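HIAXHD3 (Humicola insolens, PDB 3ZXK) is an exo-acting family 43 glycoside hydrolase that releases alpha-L-arabinofuranose, probably from the side chains of xylan. Local coordinates at residues A244-G250 against Y262-A268; N10-D16 against G271-V277; L241-G245 against P467-T471. All coordinates share one frame; numbering follows the deposited sequence. Where two conformers were deposited one is given.

Interaction 1 of 3, residues A244-G250 against Y262-A268; sequences AGFAHQG and YVAFMDA. With AHR (alpha-L-arabinofuranose), chain C.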
# COMPACT_ATOMS: atom_id res chain seq x y z
N ALA A 244 -0.17 -0.25 18.48
CA ALA A 244 0.23 -0.33 17.06
C ALA A 244 1.51 -1.14 16.93
O ALA A 244 2.34 -0.92 16.04
CB ALA A 244 0.39 1.07 16.48
N GLY A 245 1.66 -2.13 17.81
CA GLY A 245 2.88 -2.93 17.83
C GLY A 245 4.12 -2.08 18.04
O GLY A 245 4.10 -1.05 18.75
N PHE A 246 5.19 -2.48 17.37
CA PHE A 246 6.48 -1.83 17.49
C PHE A 246 6.96 -1.31 16.17
O PHE A 246 6.74 -1.95 15.12
CB PHE A 246 7.53 -2.83 17.96
CG PHE A 246 7.26 -3.38 19.31
CD1 PHE A 246 7.61 -2.65 20.44
CD2 PHE A 246 6.61 -4.60 19.46
CE1 PHE A 246 7.34 -3.14 21.71
CE2 PHE A 246 6.35 -5.11 20.74
CZ PHE A 246 6.71 -4.36 21.86
N ALA A 247 7.61 -0.15 16.22
CA ALA A 247 8.34 0.41 15.08
C ALA A 247 9.42 -0.56 14.65
O ALA A 247 10.25 -0.98 15.46
CB ALA A 247 8.96 1.76 15.47
N HIS A 248 9.38 -0.97 13.37
CA HIS A 248 10.39 -1.90 12.85
C HIS A 248 10.41 -1.89 11.35
O HIS A 248 9.53 -1.26 10.72
CB HIS A 248 10.13 -3.31 13.39
CG HIS A 248 8.88 -3.97 12.85
ND1 HIS A 248 7.62 -3.53 13.13
CD2 HIS A 248 8.73 -5.06 12.02
CE1 HIS A 248 6.73 -4.32 12.49
NE2 HIS A 248 7.40 -5.26 11.84
N GLN A 249 11.39 -2.60 10.78
CA GLN A 249 11.55 -2.73 9.34
C GLN A 249 11.78 -1.33 8.72
O GLN A 249 12.35 -0.44 9.38
CB GLN A 249 10.40 -3.55 8.72
CG GLN A 249 10.87 -4.40 7.55
CD GLN A 249 9.84 -5.43 7.12
OE1 GLN A 249 9.02 -5.89 7.93
NE2 GLN A 249 9.88 -5.80 5.82
N GLY A 250 11.40 -1.09 7.47
CA GLY A 250 11.66 0.25 6.91
C GLY A 250 13.12 0.40 6.48
O GLY A 250 13.82 -0.58 6.22
N TYR A 262 15.63 7.48 10.17
CA TYR A 262 15.14 6.10 10.09
C TYR A 262 13.61 6.19 9.86
O TYR A 262 12.88 6.84 10.66
CB TYR A 262 15.52 5.31 11.37
CG TYR A 262 14.98 3.90 11.44
CD1 TYR A 262 14.75 3.14 10.28
CD2 TYR A 262 14.68 3.31 12.67
CE1 TYR A 262 14.26 1.85 10.34
CE2 TYR A 262 14.18 2.04 12.75
CZ TYR A 262 13.94 1.32 11.60
OH TYR A 262 13.43 0.04 11.73
N VAL A 263 13.15 5.61 8.76
CA VAL A 263 11.71 5.57 8.46
C VAL A 263 11.29 4.14 8.70
O VAL A 263 11.68 3.24 7.95
CB VAL A 263 11.38 5.98 7.00
CG1 VAL A 263 9.88 6.04 6.80
CG2 VAL A 263 11.98 7.34 6.69
N ALA A 264 10.52 3.91 9.75
CA ALA A 264 10.08 2.54 10.09
C ALA A 264 8.57 2.47 9.90
O ALA A 264 7.95 3.48 9.54
CB ALA A 264 10.45 2.17 11.53
N PHE A 265 7.94 1.32 10.13
CA PHE A 265 6.48 1.38 10.23
C PHE A 265 5.99 0.70 11.48
O PHE A 265 6.72 -0.09 12.11
CB PHE A 265 5.76 0.82 8.97
CG PHE A 265 6.17 -0.57 8.61
CD1 PHE A 265 5.56 -1.66 9.25
CD2 PHE A 265 7.15 -0.80 7.65
CE1 PHE A 265 5.94 -2.97 8.92
CE2 PHE A 265 7.51 -2.09 7.31
CZ PHE A 265 6.91 -3.17 7.94
N MET A 266 4.74 1.03 11.83
CA MET A 266 4.01 0.51 12.98
C MET A 266 2.95 -0.48 12.50
O MET A 266 2.37 -0.27 11.42
CB MET A 266 3.27 1.65 13.69
CG MET A 266 4.14 2.82 14.15
SD MET A 266 5.36 2.38 15.42
CE MET A 266 4.34 1.77 16.77
N ASP A 267 2.64 -1.48 13.32
CA ASP A 267 1.50 -2.39 13.10
C ASP A 267 0.17 -1.79 13.60
O ASP A 267 -0.44 -2.26 14.57
CB ASP A 267 1.75 -3.80 13.68
CG ASP A 267 2.84 -4.57 12.92
OD1 ASP A 267 2.95 -4.40 11.70
OD2 ASP A 267 3.59 -5.36 13.56
N ALA A 268 -0.28 -0.73 12.94
CA ALA A 268 -1.42 0.05 13.39
C ALA A 268 -2.76 -0.52 12.90
O ALA A 268 -3.62 0.23 12.42
CB ALA A 268 -1.25 1.50 12.94
O5 AHR C . 3.03 -7.98 13.45
C5 AHR C . 2.44 -8.09 12.13
C4 AHR C . 3.50 -8.32 11.05
O4 AHR C . 4.23 -9.52 11.31
C3 AHR C . 4.61 -7.28 10.93
O3 AHR C . 4.22 -6.14 10.18
C2 AHR C . 5.72 -8.00 10.20
O2 AHR C . 7.02 -7.57 10.65
C1 AHR C . 5.49 -9.44 10.61
O HOH W 1 5.00 -4.92 15.91

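Interaction 2 of 3, residues N10-D16 against G271-V277; sequences NPVLWED and GGRIPVV. With AHR (alpha-L-arabinofuranose), chain C.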
# COMPACT_ATOMS: atom_id res chain seq x y z
N ASN A 10 4.58 12.31 14.47
CA ASN A 10 4.39 10.93 13.99
C ASN A 10 2.95 10.45 14.27
O ASN A 10 2.37 10.85 15.27
CB ASN A 10 5.39 10.01 14.68
CG ASN A 10 6.76 10.05 14.04
OD1 ASN A 10 6.89 9.87 12.82
ND2 ASN A 10 7.79 10.26 14.85
N PRO A 11 2.36 9.61 13.38
CA PRO A 11 2.93 9.10 12.14
C PRO A 11 2.96 10.17 11.04
O PRO A 11 2.17 11.14 11.06
CB PRO A 11 2.01 7.94 11.78
CG PRO A 11 0.68 8.38 12.30
CD PRO A 11 0.98 9.10 13.59
N VAL A 12 3.86 10.00 10.08
CA VAL A 12 3.95 11.00 9.02
C VAL A 12 2.86 10.85 7.96
O VAL A 12 2.46 11.83 7.33
CB VAL A 12 5.36 11.08 8.40
CG1 VAL A 12 6.36 11.46 9.47
CG2 VAL A 12 5.76 9.77 7.72
N LEU A 13 2.33 9.64 7.80
CA LEU A 13 1.27 9.38 6.83
C LEU A 13 0.43 8.30 7.45
O LEU A 13 0.93 7.21 7.73
CB LEU A 13 1.86 8.89 5.50
CG LEU A 13 0.84 8.50 4.42
CD1 LEU A 13 -0.07 9.64 4.00
CD2 LEU A 13 1.53 7.90 3.21
N TRP A 14 -0.85 8.57 7.70
CA TRP A 14 -1.69 7.59 8.37
C TRP A 14 -2.45 6.78 7.36
O TRP A 14 -3.69 6.76 7.35
CB TRP A 14 -2.64 8.28 9.32
CG TRP A 14 -3.05 7.37 10.46
CD1 TRP A 14 -3.49 6.06 10.40
CD2 TRP A 14 -3.07 7.73 11.87
NE1 TRP A 14 -3.77 5.60 11.65
CE2 TRP A 14 -3.53 6.55 12.59
CE3 TRP A 14 -2.76 8.89 12.59
CZ2 TRP A 14 -3.65 6.53 13.97
CZ3 TRP A 14 -2.87 8.86 13.99
CH2 TRP A 14 -3.32 7.71 14.65
N GLU A 15 -1.71 6.12 6.48
CA GLU A 15 -2.30 5.27 5.44
C GLU A 15 -1.39 4.06 5.28
O GLU A 15 -0.16 4.17 5.41
CB GLU A 15 -2.43 6.02 4.10
CG GLU A 15 -3.49 7.14 4.08
CD GLU A 15 -3.68 7.82 2.72
OE1 GLU A 15 -3.36 7.17 1.70
OE2 GLU A 15 -4.12 9.00 2.65
N ASP A 16 -1.99 2.90 5.00
CA ASP A 16 -1.31 1.61 4.93
C ASP A 16 -0.31 1.55 3.76
O ASP A 16 -0.71 1.37 2.62
CB ASP A 16 -2.39 0.54 4.78
CG ASP A 16 -1.86 -0.85 4.71
OD1 ASP A 16 -0.89 -1.16 5.43
OD2 ASP A 16 -2.46 -1.65 3.96
N GLY A 271 -6.10 -0.26 10.83
CA GLY A 271 -5.80 0.61 9.70
C GLY A 271 -4.73 0.10 8.75
O GLY A 271 -4.74 0.45 7.57
N GLY A 272 -3.80 -0.70 9.26
CA GLY A 272 -2.65 -1.15 8.46
C GLY A 272 -1.33 -0.69 9.03
O GLY A 272 -1.23 -0.38 10.20
N ARG A 273 -0.31 -0.69 8.18
CA ARG A 273 1.06 -0.46 8.62
C ARG A 273 1.51 0.88 8.08
O ARG A 273 1.52 1.11 6.87
CB ARG A 273 1.95 -1.61 8.17
CG ARG A 273 1.55 -2.85 8.97
CD ARG A 273 2.26 -4.12 8.59
NE ARG A 273 2.00 -4.57 7.23
CZ ARG A 273 2.70 -5.53 6.63
NH1 ARG A 273 3.70 -6.15 7.28
NH2 ARG A 273 2.40 -5.88 5.37
N ILE A 274 1.83 1.78 9.01
CA ILE A 274 1.99 3.19 8.72
C ILE A 274 3.37 3.71 9.12
O ILE A 274 3.95 3.27 10.11
CB ILE A 274 0.83 4.02 9.35
CG1 ILE A 274 0.95 4.08 10.89
CG2 ILE A 274 -0.53 3.45 8.90
CD1 ILE A 274 -0.20 4.83 11.55
N PRO A 275 3.91 4.68 8.37
CA PRO A 275 5.28 5.09 8.62
C PRO A 275 5.48 6.11 9.74
O PRO A 275 4.65 7.01 9.92
CB PRO A 275 5.72 5.74 7.29
CG PRO A 275 4.44 6.23 6.68
CD PRO A 275 3.38 5.24 7.10
N VAL A 276 6.57 5.92 10.47
CA VAL A 276 7.03 6.85 11.52
C VAL A 276 8.50 7.17 11.23
O VAL A 276 9.22 6.35 10.66
CB VAL A 276 6.85 6.25 12.95
CG1 VAL A 276 5.36 6.07 13.24
CG2 VAL A 276 7.55 4.91 13.06
N VAL A 277 8.94 8.36 11.63
CA VAL A 277 10.28 8.89 11.30
C VAL A 277 10.99 9.34 12.58
O VAL A 277 10.39 9.98 13.44
CB VAL A 277 10.18 10.07 10.30
CG1 VAL A 277 11.57 10.58 9.92
CG2 VAL A 277 9.47 9.61 9.02
O5 AHR C . 3.03 -7.98 13.45
C5 AHR C . 2.44 -8.09 12.13
C4 AHR C . 3.50 -8.32 11.05
O4 AHR C . 4.23 -9.52 11.31
C3 AHR C . 4.61 -7.28 10.93
O3 AHR C . 4.22 -6.14 10.18
C2 AHR C . 5.72 -8.00 10.20
O2 AHR C . 7.02 -7.57 10.65
C1 AHR C . 5.49 -9.44 10.61
O HOH W 2 0.00 -3.69 5.49
O HOH W 3 -4.84 2.76 5.91

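Interaction 3 of 3, residues L241-G245 against P467-T471; sequences LANAG and PAFGT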
# COMPACT_ATOMS: atom_id res chain seq x y z
N LEU A 241 3.25 5.67 18.85
CA LEU A 241 1.80 5.51 18.81
C LEU A 241 1.43 4.31 19.69
O LEU A 241 2.18 3.32 19.72
CB LEU A 241 1.36 5.29 17.35
CG LEU A 241 -0.08 5.34 16.84
CD1 LEU A 241 -0.71 6.71 17.07
CD2 LEU A 241 -0.09 5.01 15.35
N ALA A 242 0.33 4.40 20.43
CA ALA A 242 -0.13 3.27 21.25
C ALA A 242 -0.87 2.23 20.41
O ALA A 242 -1.47 2.55 19.37
CB ALA A 242 -1.03 3.76 22.39
N ASN A 243 -0.87 0.98 20.88
CA ASN A 243 -1.72 -0.09 20.31
C ASN A 243 -1.46 -0.34 18.85
O ASN A 243 -2.37 -0.65 18.11
CB ASN A 243 -3.23 0.18 20.55
CG ASN A 243 -3.52 0.53 21.97
OD1 ASN A 243 -4.17 1.54 22.27
ND2 ASN A 243 -3.04 -0.29 22.87
N ALA A 244 -0.17 -0.25 18.48
CA ALA A 244 0.23 -0.33 17.06
C ALA A 244 1.51 -1.14 16.93
O ALA A 244 2.34 -0.92 16.04
CB ALA A 244 0.39 1.07 16.48
N GLY A 245 1.66 -2.13 17.81
CA GLY A 245 2.88 -2.93 17.83
C GLY A 245 4.12 -2.08 18.04
O GLY A 245 4.10 -1.05 18.75
N PRO A 467 -5.79 2.60 16.16
CA PRO A 467 -5.08 1.34 16.40
C PRO A 467 -5.62 0.57 17.61
O PRO A 467 -5.95 1.15 18.65
CB PRO A 467 -3.62 1.78 16.58
CG PRO A 467 -3.53 2.98 15.71
CD PRO A 467 -4.84 3.70 15.90
N ALA A 468 -5.72 -0.74 17.43
CA ALA A 468 -6.23 -1.61 18.50
C ALA A 468 -5.43 -2.90 18.54
O ALA A 468 -5.87 -3.88 19.12
CB ALA A 468 -7.73 -1.88 18.33
N PHE A 469 -4.24 -2.87 17.94
CA PHE A 469 -3.44 -4.08 17.82
C PHE A 469 -2.97 -4.52 19.20
O PHE A 469 -2.48 -3.72 19.99
CB PHE A 469 -2.23 -3.79 16.92
CG PHE A 469 -1.55 -5.01 16.37
CD1 PHE A 469 -2.26 -5.98 15.64
CD2 PHE A 469 -0.19 -5.15 16.51
CE1 PHE A 469 -1.61 -7.08 15.10
CE2 PHE A 469 0.48 -6.24 15.97
CZ PHE A 469 -0.23 -7.20 15.26
N GLY A 470 -3.14 -5.81 19.48
CA GLY A 470 -2.73 -6.38 20.77
C GLY A 470 -3.75 -6.15 21.90
O GLY A 470 -3.53 -6.61 23.02
N THR A 471 -4.82 -5.41 21.62
CA THR A 471 -5.89 -5.20 22.61
C THR A 471 -7.03 -6.20 22.44
O THR A 471 -7.03 -6.99 21.49
CB THR A 471 -6.49 -3.78 22.53
OG1 THR A 471 -7.41 -3.68 21.43
CG2 THR A 471 -5.36 -2.72 22.41
O HOH W 4 -5.07 3.39 20.07
O HOH W 5 0.35 -3.40 19.98

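Interaction 1 of 3, residues A244-G250 against Y262-A268
Y262 reaches the corner that the chain turns at Q249: with CG anti to the backbone N (chi1 176°), its OH donates to Q249 O at 2.6 Å, in the carbonyl plane, on a lone pair. V263 O takes a CA-H...O contact from G250, which passes so close to the strand that a side chain there would clash. A264 CB lies by H248 O and touches A247 CB. F265 and H248 form an antiparallel hydrogen-bonded pair; F265 N gives to H248 O over 3.1 Å, nearly straight at 172°. The F265 ring has H248 O over the centre of one face and Q249 CB against CE2. Its edge turns to the face of the H248 imidazole, centroids 5.1 Å apart and planes at 58°. H248 ND1 donates to F246 O at 2.7 Å, which fixes the ring's rotation and sets NE2 for a 2.6 Å hydrogen bond with O2 of the arabinofuranose. A leucine in place of H248 would probably leave F246 O and the sugar O2 without these partners. M266, in one of its conformers, folds SD back onto A247. D267 holds two hydroxyls, OD1 accepting from sugar O3 at 2.6 Å and OD2 from O5 at 2.7 Å; a water joins OD2 to F246 N. A268 meets A244 by methyl groups. The arrangement is part of the arabinofuranose pocket, built where one antiparallel blade of the GH43 five-bladed beta-propeller receives the preceding loop.

Interaction 2 of 3, residues N10-D16 against G271-V277
I274 pushes its side chain from strand 273-282 into the curve of loop 10-16. Its CB lies 3.6 Å from L13 O, and CG2 faces E15 O. The other branch, CG1, sits between the backbone N and the carbonyl carbon (chi1 71°), which carries it past P11 CB. At the tip, CD1 lies over the five-membered ring of W14, 3.7 Å from its centroid and 12° off the normal, a CH-pi contact; P11 CG covers the same face of the indole. The loop thus packs on one strand of a four-stranded blade of the beta-propeller. Towards the far end, N10 uses its amide as a strand neighbour would use its backbone: OD1 accepts from V277 N at 2.8 Å and ND2 donates to V277 O at 3.0 Å, the latter in the amide plane. Further along, V12 N donates to P275 O, while V12 CG1 touches V277 CG2 at 3.6 Å. At the other end D16 OD1 takes R273 N at 2.8 Å, almost straight at 178°, while OD2 is held by G507 N. A water links D16 OD1 to R273 NE, and R273 NH1 donates to O3 of the arabinofuranose at 2.9 Å.

Interaction 3 of 3, residues L241-G245 against P467-T471
This is a partly buried loop-to-loop contact between the two domains: residues 241-245 come from the family 43 catalytic part, and residues 467-471 from the loop joining strands 457-464 and 476-482 of the concanavalin A-like domain. The direct polar link is F469 N to N243 O, 2.9 Å long and bent at 136°, with the donor above the carbonyl plane. P467 packs beside this bond, CB lying 3.1 Å from N243 O and near A242 O, while its CG meets L241 CD2 at 4.0 Å, the two side chains crossing at about a right angle. A244 adds its methyl group to P467 CB. Across this junction the concanavalin A-like domain contributes F469 to a sugar pocket formed largely by the catalytic domain. The second loop keeps its shape through a type II beta turn from A468 to T471, with G470 at positive phi in the third position. There A468 O is gripped twice from one face of its plane, by T471 N and by T471 OG1 at 2.8 Å. T471 CG2 is left facing N243 ND2, 3.4 Å away. Two waters extend the interface: one donates to both N243 OD1 and P467 O, the other accepts from G245 N and donates to F469 O. F469 holds CG trans to its own N (chi1 -163°), which brings ring atom CD2 to 3.8 Å from G245 N, at the ring edge. The same ring meets that of Y269 and touches the bound arabinofuranose.

Interactions 1 and 2 lie on neighbouring strands of one blade, their centres about 8 Å apart; A264 N to V276 O and M266 N to I274 O, both 2.9 Å, are probable hydrogen bonds joining them. They converge on the same sugar: O3 is shared by D267 and R273, and D267 OD1 packs 3.2 Å from R273 CD. Interaction 3 shares A244 and G245 with interaction 1, and F469 CB lies 3.3 Å from D267 O. It also meets interaction 2 where W14 CZ2 rests 3.6 Å from P467 CD and I274 CD1 approaches L241 CD2. Interaction 3 thereby brings the second domain up to the arabinofuranose site of the other two.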